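Local coordinates for two-domain protein containing predicted PHP-like metal-dependent phosphoesterase (Bacteroides vulgatus ATCC 8482, PDB 3E38) that binds zinc ions in a PHP-like domain joined to an Ig-like domain and is probably a metal-dependent phosphoesterase, perhaps a nuclease, at residues F23-V28 with D49-T54. Numbering follows the deposited sequence.
With ZN (zinc ion), chain I.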
loop_
_atom_site.group_PDB
_atom_site.type_symbol
_atom_site.label_atom_id
_atom_site.label_comp_id
_atom_site.label_asym_id
_atom_site.label_seq_id
_atom_site.Cartn_x
_atom_site.Cartn_y
_atom_site.Cartn_z
ATOM N N PHE B 23 -13.042 7.705 -22.517
ATOM C CA PHE B 23 -13.381 7.765 -23.944
ATOM C C PHE B 23 -12.189 7.708 -24.884
ATOM O O PHE B 23 -12.277 8.104 -26.039
ATOM C CB PHE B 23 -14.163 9.059 -24.208
ATOM C CG PHE B 23 -15.488 9.150 -23.474
ATOM C CD1 PHE B 23 -16.471 8.198 -23.681
ATOM C CD2 PHE B 23 -15.763 10.211 -22.648
ATOM C CE1 PHE B 23 -17.675 8.294 -23.069
ATOM C CE2 PHE B 23 -16.980 10.314 -22.015
ATOM C CZ PHE B 23 -17.928 9.352 -22.220
ATOM N N HIS B 24 -11.066 7.251 -24.359
ATOM C CA HIS B 24 -9.811 7.278 -25.118
ATOM C C HIS B 24 -8.791 6.310 -24.562
ATOM O O HIS B 24 -8.253 6.465 -23.479
ATOM C CB HIS B 24 -9.246 8.700 -25.058
ATOM C CG HIS B 24 -8.101 8.963 -25.974
ATOM N ND1 HIS B 24 -7.737 10.245 -26.327
ATOM C CD2 HIS B 24 -7.291 8.135 -26.669
ATOM C CE1 HIS B 24 -6.721 10.199 -27.165
ATOM N NE2 HIS B 24 -6.425 8.933 -27.389
HETATM N N MSE B 25 -8.555 5.275 -25.335
HETATM C CA MSE B 25 -7.604 4.263 -24.950
HETATM C C MSE B 25 -7.220 3.419 -26.144
HETATM O O MSE B 25 -7.883 3.470 -27.185
HETATM C CB MSE B 25 -8.199 3.402 -23.853
HETATM C CG MSE B 25 -9.350 2.564 -24.288
HETATM SE SE MSE B 25 -10.256 1.708 -22.776
HETATM C CE MSE B 25 -10.752 3.309 -21.872
ATOM N N HIS B 26 -6.203 2.593 -25.912
ATOM C CA HIS B 26 -5.567 1.769 -26.942
ATOM C C HIS B 26 -5.219 0.355 -26.593
ATOM O O HIS B 26 -5.018 0.026 -25.449
ATOM C CB HIS B 26 -4.286 2.460 -27.381
ATOM C CG HIS B 26 -4.518 3.849 -27.874
ATOM N ND1 HIS B 26 -4.757 4.145 -29.198
ATOM C CD2 HIS B 26 -4.580 5.018 -27.204
ATOM C CE1 HIS B 26 -4.919 5.451 -29.325
ATOM N NE2 HIS B 26 -4.799 6.004 -28.125
ATOM N N SER B 27 -5.219 -0.474 -27.639
ATOM C CA SER B 27 -4.868 -1.898 -27.540
ATOM C C SER B 27 -3.784 -2.195 -28.572
ATOM O O SER B 27 -3.324 -1.315 -29.261
ATOM C CB SER B 27 -6.061 -2.833 -27.748
ATOM O OG SER B 27 -6.454 -2.994 -29.124
ATOM N N VAL B 28 -3.368 -3.443 -28.634
ATOM C CA VAL B 28 -2.334 -3.858 -29.563
ATOM C C VAL B 28 -2.762 -3.727 -31.053
ATOM O O VAL B 28 -1.975 -4.005 -31.970
ATOM C CB VAL B 28 -1.930 -5.375 -29.308
ATOM C CG1 VAL B 28 -1.131 -5.521 -28.017
ATOM C CG2 VAL B 28 -3.137 -6.265 -29.336
ATOM N N ASP B 49 -18.100 2.722 -15.940
ATOM C CA ASP B 49 -19.388 2.345 -16.528
ATOM C C ASP B 49 -19.341 2.194 -18.048
ATOM O O ASP B 49 -20.114 1.445 -18.677
ATOM C CB ASP B 49 -20.422 3.415 -16.195
ATOM C CG ASP B 49 -20.705 3.503 -14.711
ATOM O OD1 ASP B 49 -21.090 2.483 -14.109
ATOM O OD2 ASP B 49 -20.583 4.599 -14.155
ATOM N N ALA B 50 -18.418 2.928 -18.636
ATOM C CA ALA B 50 -18.323 3.004 -20.078
ATOM C C ALA B 50 -16.922 3.352 -20.560
ATOM O O ALA B 50 -16.149 4.089 -19.908
ATOM C CB ALA B 50 -19.369 4.016 -20.619
ATOM N N ILE B 51 -16.632 2.821 -21.734
ATOM C CA ILE B 51 -15.355 3.040 -22.375
ATOM C C ILE B 51 -15.481 3.076 -23.859
ATOM O O ILE B 51 -16.431 2.618 -24.417
ATOM C CB ILE B 51 -14.340 1.875 -22.062
ATOM C CG1 ILE B 51 -14.812 0.574 -22.685
ATOM C CG2 ILE B 51 -14.113 1.700 -20.555
ATOM C CD1 ILE B 51 -13.847 -0.623 -22.473
ATOM N N SER B 52 -14.477 3.643 -24.481
ATOM C CA SER B 52 -14.347 3.608 -25.912
ATOM C C SER B 52 -12.896 3.265 -26.247
ATOM O O SER B 52 -11.988 4.035 -25.916
ATOM C CB SER B 52 -14.728 4.969 -26.515
ATOM O OG SER B 52 -14.715 4.946 -27.938
ATOM N N LEU B 53 -12.698 2.104 -26.861
ATOM C CA LEU B 53 -11.378 1.678 -27.347
ATOM C C LEU B 53 -11.211 2.407 -28.685
ATOM O O LEU B 53 -11.837 2.067 -29.707
ATOM C CB LEU B 53 -11.306 0.166 -27.467
ATOM C CG LEU B 53 -9.984 -0.556 -27.712
ATOM C CD1 LEU B 53 -8.877 -0.070 -26.810
ATOM C CD2 LEU B 53 -10.201 -2.078 -27.533
ATOM N N THR B 54 -10.413 3.472 -28.628
ATOM C CA THR B 54 -10.234 4.384 -29.733
ATOM C C THR B 54 -8.874 4.245 -30.366
ATOM O O THR B 54 -8.001 5.065 -30.165
ATOM C CB THR B 54 -10.421 5.833 -29.267
ATOM O OG1 THR B 54 -9.344 6.195 -28.393
ATOM C CG2 THR B 54 -11.759 6.004 -28.576
HETATM ZN ZN ZN I . -4.505 8.206 -28.147
HETATM O O HOH W 1 -4.024 10.256 -28.344
#
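T54 holds OG1 between its own backbone N and carbonyl carbon (chi1 68°), which turns the hydroxyl to the backbone of M25 and the methyl CG2 to the carbonyl of F23. H24 has CG anti to its backbone N (chi1 -170°), which carries the ring past T54 OG1 to the zinc ion.

Two hydrogen bonds join T54 to M25. T54 N donates to M25 O at 2.9 Å. M25 N donates to T54 OG1 over a longer 3.3 Å, bent to 144° at the hydrogen. T54 OG1 also lies 3.3 Å from H24 CD2, approaching the ring obliquely. T54 O stands 3.2 Å from H26 CE1, again obliquely. T54 thus lies beside both imidazoles. A valine here would probably leave M25 N without its hydroxyl partner and hold the backbone between the two histidines less firmly. H24 NE2 and H26 NE2 each bind the zinc ion at 2.2 Å. A water, E93 and D194 are further ligands. H24 ND1 is hydrogen-bonded to E167, which probably helps to fix the turn of that ring.

The side chain of selenomethionine M25 runs away from the zinc, over I51 and L53. M25 CG packs on L53 CD1 at 3.7 Å. The chain then bends, and M25 CE meets I51 CB at 3.9 Å. L53 CD1 also touches the backbone of H26.

The HxH pair, H24 and H26, is a metal-binding motif of PHP domains. It follows strand 17-22, which runs parallel to strand 50-56 in the central sheet. Helix 36-45 packs on M25, I51 and L53, while strand 102-106 touches F23, H24, S52 and T54.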